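Side-chain contacts in 23S rRNA (guanine(2535)-N(1))-methyltransferase (Streptomyces viridochromogenes, PDB 1O9G), which methylates N1 of guanine-2535 in 23S ribosomal RNA, using S-adenosyl-L-methionine as methyl donor, and so confers resistance to the orthosomycin antibiotic avilamycin: residues 14-19 / 66-71; 35-40 / 70-75; 78-83 / 95-100. The protein carries 3 engineered substitutions. One frame throughout, in Å; residues are numbered along the deposited sequence.

Interaction 1: 14-19 / 66-71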
loop_
_atom_site.group_PDB
_atom_site.type_symbol
_atom_site.label_atom_id
_atom_site.label_comp_id
_atom_site.label_asym_id
_atom_site.label_seq_id
_atom_site.Cartn_x
_atom_site.Cartn_y
_atom_site.Cartn_z
ATOM N N SER A 14 -13.111 3.119 10.732
ATOM C CA SER A 14 -14.334 3.055 9.949
ATOM C C SER A 14 -14.296 4.066 8.781
ATOM O O SER A 14 -14.803 3.785 7.710
ATOM C CB SER A 14 -15.580 3.197 10.848
ATOM O OG SER A 14 -15.732 4.491 11.409
ATOM N N ASP A 15 -13.666 5.222 8.973
ATOM C CA ASP A 15 -13.642 6.227 7.924
ATOM C C ASP A 15 -12.833 5.762 6.714
ATOM O O ASP A 15 -13.065 6.241 5.612
ATOM C CB ASP A 15 -13.033 7.547 8.389
ATOM C CG ASP A 15 -13.894 8.267 9.385
ATOM O OD1 ASP A 15 -15.050 7.837 9.641
ATOM O OD2 ASP A 15 -13.475 9.269 9.995
ATOM N N LEU A 16 -11.887 4.851 6.926
ATOM C CA LEU A 16 -11.039 4.304 5.864
ATOM C C LEU A 16 -11.582 3.006 5.255
ATOM O O LEU A 16 -10.946 2.406 4.408
ATOM C CB LEU A 16 -9.586 4.133 6.359
ATOM C CG LEU A 16 -8.852 5.448 6.625
ATOM C CD1 LEU A 16 -7.569 5.146 7.447
ATOM C CD2 LEU A 16 -8.562 6.199 5.370
ATOM N N ALA A 17 -12.771 2.591 5.660
ATOM C CA ALA A 17 -13.345 1.347 5.183
ATOM C C ALA A 17 -13.536 1.388 3.673
ATOM O O ALA A 17 -13.926 2.383 3.096
ATOM C CB ALA A 17 -14.678 1.063 5.851
ATOM N N CYS A 18 -13.293 0.273 3.022
ATOM C CA CYS A 18 -13.447 0.235 1.595
ATOM C C CYS A 18 -14.921 0.410 1.195
ATOM O O CYS A 18 -15.813 -0.216 1.771
ATOM C CB CYS A 18 -12.861 -1.054 1.095
ATOM S SG CYS A 18 -12.588 -1.112 -0.675
ATOM N N GLY A 19 -15.188 1.300 0.248
ATOM C CA GLY A 19 -16.528 1.567 -0.232
ATOM C C GLY A 19 -17.292 2.676 0.484
ATOM O O GLY A 19 -18.473 2.917 0.201
ATOM N N LEU A 66 -2.379 1.437 -0.517
ATOM C CA LEU A 66 -1.482 2.571 -0.497
ATOM C C LEU A 66 -2.192 3.815 -0.021
ATOM O O LEU A 66 -1.606 4.608 0.690
ATOM C CB LEU A 66 -0.851 2.776 -1.885
ATOM C CG LEU A 66 0.200 3.882 -1.977
ATOM C CD1 LEU A 66 1.406 3.560 -1.116
ATOM C CD2 LEU A 66 0.610 4.068 -3.390
ATOM N N THR A 67 -3.455 3.956 -0.377
ATOM C CA THR A 67 -4.199 5.150 -0.008
ATOM C C THR A 67 -4.523 5.145 1.490
ATOM O O THR A 67 -4.408 6.190 2.162
ATOM C CB THR A 67 -5.472 5.279 -0.844
ATOM O OG1 THR A 67 -5.119 5.398 -2.241
ATOM C CG2 THR A 67 -6.222 6.537 -0.503
ATOM N N VAL A 68 -4.888 3.984 2.045
ATOM C CA VAL A 68 -5.063 3.808 3.500
ATOM C C VAL A 68 -3.791 4.266 4.208
ATOM O O VAL A 68 -3.854 5.045 5.149
ATOM C CB VAL A 68 -5.393 2.349 3.893
ATOM C CG1 VAL A 68 -5.132 2.061 5.366
ATOM C CG2 VAL A 68 -6.800 2.057 3.514
ATOM N N LEU A 69 -2.637 3.792 3.746
ATOM C CA LEU A 69 -1.401 4.145 4.399
ATOM C C LEU A 69 -1.071 5.608 4.253
ATOM O O LEU A 69 -0.619 6.261 5.190
ATOM C CB LEU A 69 -0.275 3.290 3.912
ATOM C CG LEU A 69 -0.417 1.817 4.296
ATOM C CD1 LEU A 69 0.654 1.019 3.547
ATOM C CD2 LEU A 69 -0.292 1.627 5.817
ATOM N N GLY A 70 -1.315 6.148 3.061
ATOM C CA GLY A 70 -1.067 7.541 2.772
ATOM C C GLY A 70 -1.833 8.484 3.695
ATOM O O GLY A 70 -1.276 9.456 4.199
ATOM N N LEU A 71 -3.105 8.189 3.948
ATOM C CA LEU A 71 -3.929 8.994 4.836
ATOM C C LEU A 71 -3.593 8.720 6.298
ATOM O O LEU A 71 -3.330 9.621 7.075
ATOM C CB LEU A 71 -5.427 8.797 4.556
ATOM C CG LEU A 71 -5.917 9.259 3.177
ATOM C CD1 LEU A 71 -7.348 8.814 2.938
ATOM C CD2 LEU A 71 -5.755 10.748 3.034
#
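Leu-16 brings the loop at 14-19 up to the flank of the helical segment 66-71, where its CA comes to 6.4 Å from the CA of Val-68. Its CG stands beside the backbone N and anti to the carbonyl carbon (chi1 -68°), which carries the branched end toward the helix with one methyl for each of two helix residues. The closer is CD2, 3.8 Å from Leu-71 CD1, the two leucine chains meeting at a slant. The other, CD1, leans toward Val-68 CG1 at 4.4 Å, a loose contact. Val-68 CG2 turns instead to the loop backbone and ends 4.3 Å from Leu-16 O. The same carbonyl is hydrogen-bonded to Tyr-64 OH, at the start of the helix. Next to the leucine, Asp-15 takes Arg-133 and Arg-137 of helix 122-140 in salt bridges, one to each carboxylate oxygen, while Leu-16 also touches Leu-134 there. The contact is buried, and its side-chain pairs are all apolar. Leu-16 thus packs between helix 64-72 and helix 122-140, joining the loop before helix 33-45 to both, the former being the first helix after the opening strand of the Rossmann-like methyltransferase fold.

Interaction 2: 35-40 / 70-75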
loop_
_atom_site.group_PDB
_atom_site.type_symbol
_atom_site.label_atom_id
_atom_site.label_comp_id
_atom_site.label_asym_id
_atom_site.label_seq_id
_atom_site.Cartn_x
_atom_site.Cartn_y
_atom_site.Cartn_z
ATOM N N LEU A 35 -4.005 -4.476 9.926
ATOM C CA LEU A 35 -2.845 -5.208 9.466
ATOM C C LEU A 35 -1.966 -4.294 8.618
ATOM O O LEU A 35 -0.736 -4.374 8.672
ATOM C CB LEU A 35 -3.263 -6.463 8.700
ATOM C CG LEU A 35 -2.141 -7.350 8.208
ATOM C CD1 LEU A 35 -1.213 -7.749 9.354
ATOM C CD2 LEU A 35 -2.691 -8.588 7.533
ATOM N N ALA A 36 -2.579 -3.443 7.814
ATOM C CA ALA A 36 -1.788 -2.504 6.995
ATOM C C ALA A 36 -0.895 -1.628 7.860
ATOM O O ALA A 36 0.309 -1.484 7.597
ATOM C CB ALA A 36 -2.683 -1.642 6.143
ATOM N N THR A 37 -1.468 -1.065 8.905
ATOM C CA THR A 37 -0.711 -0.149 9.755
ATOM C C THR A 37 0.332 -0.921 10.588
ATOM O O THR A 37 1.415 -0.420 10.818
ATOM C CB THR A 37 -1.638 0.722 10.586
ATOM O OG1 THR A 37 -0.846 1.675 11.301
ATOM C CG2 THR A 37 -2.378 -0.042 11.619
ATOM N N GLU A 38 0.035 -2.161 10.967
ATOM C CA GLU A 38 0.990 -3.002 11.687
ATOM C C GLU A 38 2.222 -3.271 10.824
ATOM O O GLU A 38 3.345 -3.114 11.272
ATOM C CB GLU A 38 0.338 -4.321 12.121
ATOM C CG GLU A 38 1.268 -5.299 12.830
ATOM C CD GLU A 38 1.675 -4.884 14.236
ATOM O OE1 GLU A 38 1.019 -4.019 14.841
ATOM O OE2 GLU A 38 2.657 -5.453 14.760
ATOM N N ILE A 39 2.018 -3.674 9.583
ATOM C CA ILE A 39 3.122 -4.007 8.705
ATOM C C ILE A 39 3.943 -2.733 8.446
ATOM O O ILE A 39 5.169 -2.768 8.499
ATOM C CB ILE A 39 2.637 -4.643 7.369
ATOM C CG1 ILE A 39 1.939 -5.981 7.606
ATOM C CG2 ILE A 39 3.812 -4.799 6.431
ATOM C CD1 ILE A 39 1.171 -6.520 6.409
ATOM N N PHE A 40 3.266 -1.630 8.133
ATOM C CA PHE A 40 3.959 -0.386 7.815
ATOM C C PHE A 40 4.818 0.080 8.997
ATOM O O PHE A 40 5.976 0.477 8.828
ATOM C CB PHE A 40 2.971 0.709 7.380
ATOM C CG PHE A 40 3.615 2.008 7.046
ATOM C CD1 PHE A 40 4.402 2.121 5.928
ATOM C CD2 PHE A 40 3.459 3.116 7.865
ATOM C CE1 PHE A 40 5.001 3.304 5.613
ATOM C CE2 PHE A 40 4.046 4.310 7.554
ATOM C CZ PHE A 40 4.823 4.409 6.432
ATOM N N GLY A 70 -1.315 6.148 3.061
ATOM C CA GLY A 70 -1.067 7.541 2.772
ATOM C C GLY A 70 -1.833 8.484 3.695
ATOM O O GLY A 70 -1.276 9.456 4.199
ATOM N N LEU A 71 -3.105 8.189 3.948
ATOM C CA LEU A 71 -3.929 8.994 4.836
ATOM C C LEU A 71 -3.593 8.720 6.298
ATOM O O LEU A 71 -3.330 9.621 7.075
ATOM C CB LEU A 71 -5.427 8.797 4.556
ATOM C CG LEU A 71 -5.917 9.259 3.177
ATOM C CD1 LEU A 71 -7.348 8.814 2.938
ATOM C CD2 LEU A 71 -5.755 10.748 3.034
ATOM N N LEU A 72 -3.575 7.453 6.660
ATOM C CA LEU A 72 -3.397 7.085 8.058
ATOM C C LEU A 72 -2.028 7.525 8.574
ATOM O O LEU A 72 -1.925 8.013 9.711
ATOM C CB LEU A 72 -3.634 5.583 8.251
ATOM C CG LEU A 72 -3.682 5.062 9.670
ATOM C CD1 LEU A 72 -4.747 5.759 10.470
ATOM C CD2 LEU A 72 -3.939 3.583 9.646
ATOM N N HIS A 73 -1.006 7.423 7.736
ATOM C CA HIS A 73 0.370 7.699 8.112
ATOM C C HIS A 73 0.959 8.936 7.432
ATOM O O HIS A 73 2.174 9.048 7.248
ATOM C CB HIS A 73 1.238 6.461 7.875
ATOM C CG HIS A 73 0.942 5.358 8.831
ATOM N ND1 HIS A 73 1.381 5.377 10.130
ATOM C CD2 HIS A 73 0.196 4.236 8.701
ATOM C CE1 HIS A 73 0.932 4.302 10.755
ATOM N NE2 HIS A 73 0.214 3.593 9.904
ATOM N N ARG A 74 0.092 9.866 7.073
ATOM C CA ARG A 74 0.489 11.097 6.411
ATOM C C ARG A 74 1.648 11.788 7.098
ATOM O O ARG A 74 2.561 12.249 6.417
ATOM C CB ARG A 74 -0.689 12.033 6.321
ATOM C CG ARG A 74 -0.419 13.421 5.778
ATOM C CD ARG A 74 -0.025 13.335 4.326
ATOM N NE ARG A 74 0.481 14.578 3.751
ATOM C CZ ARG A 74 1.760 14.959 3.750
ATOM N NH1 ARG A 74 2.702 14.256 4.370
ATOM N NH2 ARG A 74 2.074 15.999 3.050
ATOM N N ARG A 75 1.636 11.861 8.420
ATOM C CA ARG A 75 2.686 12.578 9.132
ATOM C C ARG A 75 4.085 11.952 8.926
ATOM O O ARG A 75 5.103 12.629 9.111
ATOM C CB ARG A 75 2.368 12.646 10.627
ATOM C CG ARG A 75 2.386 11.280 11.304
ATOM C CD ARG A 75 2.552 11.313 12.785
ATOM N NE ARG A 75 1.722 12.351 13.384
ATOM C CZ ARG A 75 0.396 12.296 13.493
ATOM N NH1 ARG A 75 -0.293 11.241 13.047
ATOM N NH2 ARG A 75 -0.249 13.309 14.054
#
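Thr-37 OG1 is gripped by two side chains, His-73 across the contact and Gln-41 one turn further along its own helix. The bond to His-73 NE2 is short, 2.6 Å, and either partner could supply the proton; the hydroxyl lies at the edge of the imidazole, near the ring plane. It gets there because OG1 points away from the backbone N (chi1 -175°). CB, set by the backbone, is 3.5 Å from His-73 NE2. The two side chains meet at roughly a right angle. Phe-40 comes over one face of the same imidazole, its CD2 3.5 Å above the plane and toward the rim. The rings are inclined at 50° with centroids 4.8 Å apart, a slanted packing in which the two side chains run past each other in opposite directions. The histidine is thus met at its edge by a hydroxyl and on a face by a phenyl ring, which would limit the rotation of the imidazole. Beside it, Leu-72 adds an apolar touch, CD2 to Thr-37 CB at 3.8 Å. His-73 is the first residue to leave helical geometry after helix 64-72, so the contact ties the exit of that helix to the middle of helix 33-45. Phe-40 and Ala-36 also rest on Leu-69, further back along the partner helix. Elsewhere on helix 33-45, Leu-35 packs on Leu-230 and Ile-232 of strand 228-232, while beyond the histidine Arg-74 reaches the carbonyls of Gly-143 and Ala-144, just ahead of strand 147-151.

Interaction 3: 78-83 / 95-100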
loop_
_atom_site.group_PDB
_atom_site.type_symbol
_atom_site.label_atom_id
_atom_site.label_comp_id
_atom_site.label_asym_id
_atom_site.label_seq_id
_atom_site.Cartn_x
_atom_site.Cartn_y
_atom_site.Cartn_z
ATOM N N ARG A 78 6.714 11.442 3.052
ATOM C CA ARG A 78 7.139 12.482 2.119
ATOM C C ARG A 78 6.273 12.414 0.854
ATOM O O ARG A 78 5.909 13.430 0.293
ATOM C CB ARG A 78 8.623 12.254 1.728
ATOM C CG ARG A 78 9.140 13.200 0.657
ATOM C CD ARG A 78 10.592 13.020 0.304
ATOM N NE ARG A 78 11.462 13.468 1.385
ATOM C CZ ARG A 78 11.736 14.749 1.668
ATOM N NH1 ARG A 78 11.197 15.746 0.957
ATOM N NH2 ARG A 78 12.554 15.037 2.678
ATOM N N GLN A 79 6.044 11.206 0.352
ATOM C CA GLN A 79 5.384 10.984 -0.934
ATOM C C GLN A 79 5.087 9.503 -1.061
ATOM O O GLN A 79 5.754 8.681 -0.411
ATOM C CB GLN A 79 6.251 11.409 -2.113
ATOM C CG GLN A 79 7.444 10.562 -2.272
ATOM C CD GLN A 79 8.345 10.965 -3.406
ATOM O OE1 GLN A 79 7.964 10.840 -4.578
ATOM N NE2 GLN A 79 9.562 11.423 -3.070
ATOM N N VAL A 80 4.132 9.174 -1.903
ATOM C CA VAL A 80 3.854 7.802 -2.261
ATOM C C VAL A 80 3.925 7.636 -3.777
ATOM O O VAL A 80 3.666 8.555 -4.551
ATOM C CB VAL A 80 2.483 7.315 -1.702
ATOM C CG1 VAL A 80 2.462 7.397 -0.201
ATOM C CG2 VAL A 80 1.335 8.103 -2.243
ATOM N N ILE A 81 4.284 6.402 -4.151
ATOM C CA ILE A 81 4.402 6.004 -5.537
ATOM C C ILE A 81 3.624 4.721 -5.737
ATOM O O ILE A 81 3.807 3.776 -4.990
ATOM C CB ILE A 81 5.882 5.787 -5.921
ATOM C CG1 ILE A 81 6.683 7.069 -5.609
ATOM C CG2 ILE A 81 5.984 5.385 -7.371
ATOM C CD1 ILE A 81 8.186 6.954 -5.740
ATOM N N ALA A 82 2.798 4.705 -6.779
ATOM C CA ALA A 82 2.028 3.517 -7.142
ATOM C C ALA A 82 2.399 3.080 -8.554
ATOM O O ALA A 82 2.529 3.888 -9.468
ATOM C CB ALA A 82 0.588 3.789 -7.094
ATOM N N SER A 83 2.513 1.782 -8.722
ATOM C CA SER A 83 2.612 1.241 -10.061
ATOM C C SER A 83 2.073 -0.183 -10.107
ATOM O O SER A 83 1.961 -0.860 -9.066
ATOM C CB SER A 83 4.050 1.340 -10.588
ATOM O OG SER A 83 4.983 0.614 -9.809
ATOM N N LYS A 95 -8.304 6.927 -8.861
ATOM C CA LYS A 95 -9.396 7.506 -8.078
ATOM C C LYS A 95 -9.059 7.487 -6.598
ATOM O O LYS A 95 -9.340 8.441 -5.876
ATOM C CB LYS A 95 -10.741 6.790 -8.318
ATOM C CG LYS A 95 -11.331 7.025 -9.677
ATOM C CD LYS A 95 -12.720 6.395 -9.771
ATOM C CE LYS A 95 -13.814 7.268 -9.171
ATOM N NZ LYS A 95 -15.151 6.887 -9.696
ATOM N N ASN A 96 -8.449 6.409 -6.130
ATOM C CA ASN A 96 -8.066 6.350 -4.724
ATOM C C ASN A 96 -6.961 7.347 -4.426
ATOM O O ASN A 96 -7.035 8.063 -3.437
ATOM C CB ASN A 96 -7.701 4.932 -4.263
ATOM C CG ASN A 96 -8.902 4.112 -3.879
ATOM O OD1 ASN A 96 -9.797 4.645 -3.239
ATOM N ND2 ASN A 96 -8.923 2.804 -4.203
ATOM N N LEU A 97 -5.943 7.424 -5.277
ATOM C CA LEU A 97 -4.857 8.372 -5.031
ATOM C C LEU A 97 -5.302 9.834 -5.081
ATOM O O LEU A 97 -4.687 10.694 -4.474
ATOM C CB LEU A 97 -3.674 8.184 -5.967
ATOM C CG LEU A 97 -2.868 6.945 -5.725
ATOM C CD1 LEU A 97 -1.663 7.035 -6.659
ATOM C CD2 LEU A 97 -2.395 6.725 -4.340
ATOM N N ALA A 98 -6.359 10.112 -5.835
ATOM C CA ALA A 98 -6.937 11.448 -5.858
ATOM C C ALA A 98 -7.356 11.886 -4.438
ATOM O O ALA A 98 -7.411 13.078 -4.156
ATOM C CB ALA A 98 -8.096 11.518 -6.821
ATOM N N LEU A 99 -7.680 10.935 -3.568
ATOM C CA LEU A 99 -8.064 11.211 -2.195
ATOM C C LEU A 99 -6.920 11.637 -1.283
ATOM O O LEU A 99 -7.152 11.965 -0.125
ATOM C CB LEU A 99 -8.766 9.983 -1.591
ATOM C CG LEU A 99 -9.999 9.511 -2.375
ATOM C CD1 LEU A 99 -10.444 8.199 -1.800
ATOM C CD2 LEU A 99 -11.108 10.538 -2.338
ATOM N N LEU A 100 -5.701 11.657 -1.796
ATOM C CA LEU A 100 -4.542 12.086 -1.016
ATOM C C LEU A 100 -4.361 13.593 -1.030
ATOM O O LEU A 100 -3.367 14.077 -0.502
ATOM C CB LEU A 100 -3.281 11.379 -1.484
ATOM C CG LEU A 100 -3.316 9.881 -1.260
ATOM C CD1 LEU A 100 -2.091 9.268 -1.828
ATOM C CD2 LEU A 100 -3.455 9.521 0.229
#
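Val-80 and Leu-100 are brought together by their first torsions: the valine places CG1 anti to its carbonyl carbon (chi1 -60°) and CG2 between N and C, while the leucine swings CG next to its own backbone N (chi1 -64°). The setting is the Rossmann-like sheet, where strand 77-84 leads into helix 87-98 and the chain later returns in the neighbouring parallel strand 147-151, a beta-alpha-beta crossover with two further helices inserted on the way back. The usual alternation of a strand decides who takes part. Val-80 and Ala-82 face the helix; Ile-81 between them faces away and packs against Val-163 and Leu-164 of helix 160-164, so the strand is covered on both faces. Leu-97, from the last turn of helix 87-98, spans the two inward residues with its two methyls. CD1 sits 4.0 Å from Ala-82 CB, and CD2 approaches Val-80 CG2 more distantly, at 4.5 Å. Just past the helix the chain keeps turning, with Leu-100 N bonded to Leu-97 O at 3.0 Å, and this brings the second leucine round to the same side as the first. All four touching residues are buried, and the surroundings extend the apolar layer: Ala-82 also meets Leu-66 of helix 64-72, and Leu-97 reaches Cys-147 and Ile-149 of the adjoining strand. The tightest point is methyl on methyl, tip to tip: Val-80 CG2 and Leu-100 CD1, 3.6 Å apart.

Helix 64-72 serves interactions 1 and 2 and borders interaction 3. Interaction 1 uses one side of it, through Val-68 and Leu-71, interaction 2 its end and the residue after it, and the strand of interaction 3 follows it in the chain. The two segments on this helix overlap at Gly-70 and Leu-71. Leu-71, which touches Leu-16 in interaction 1, also packs on Leu-100, linking loop 14-19 with the turn just after helix 87-98. Leu-16 CD1 in turn packs on Leu-72 CB, joining interactions 1 and 2. Interactions 1 and 3 are buried, with apolar side-chain pairs, the former holding a loop on a helix, the latter the end of a helix and the turn after it on the sheet. Interaction 2, only partly buried, has polar and aromatic chemistry.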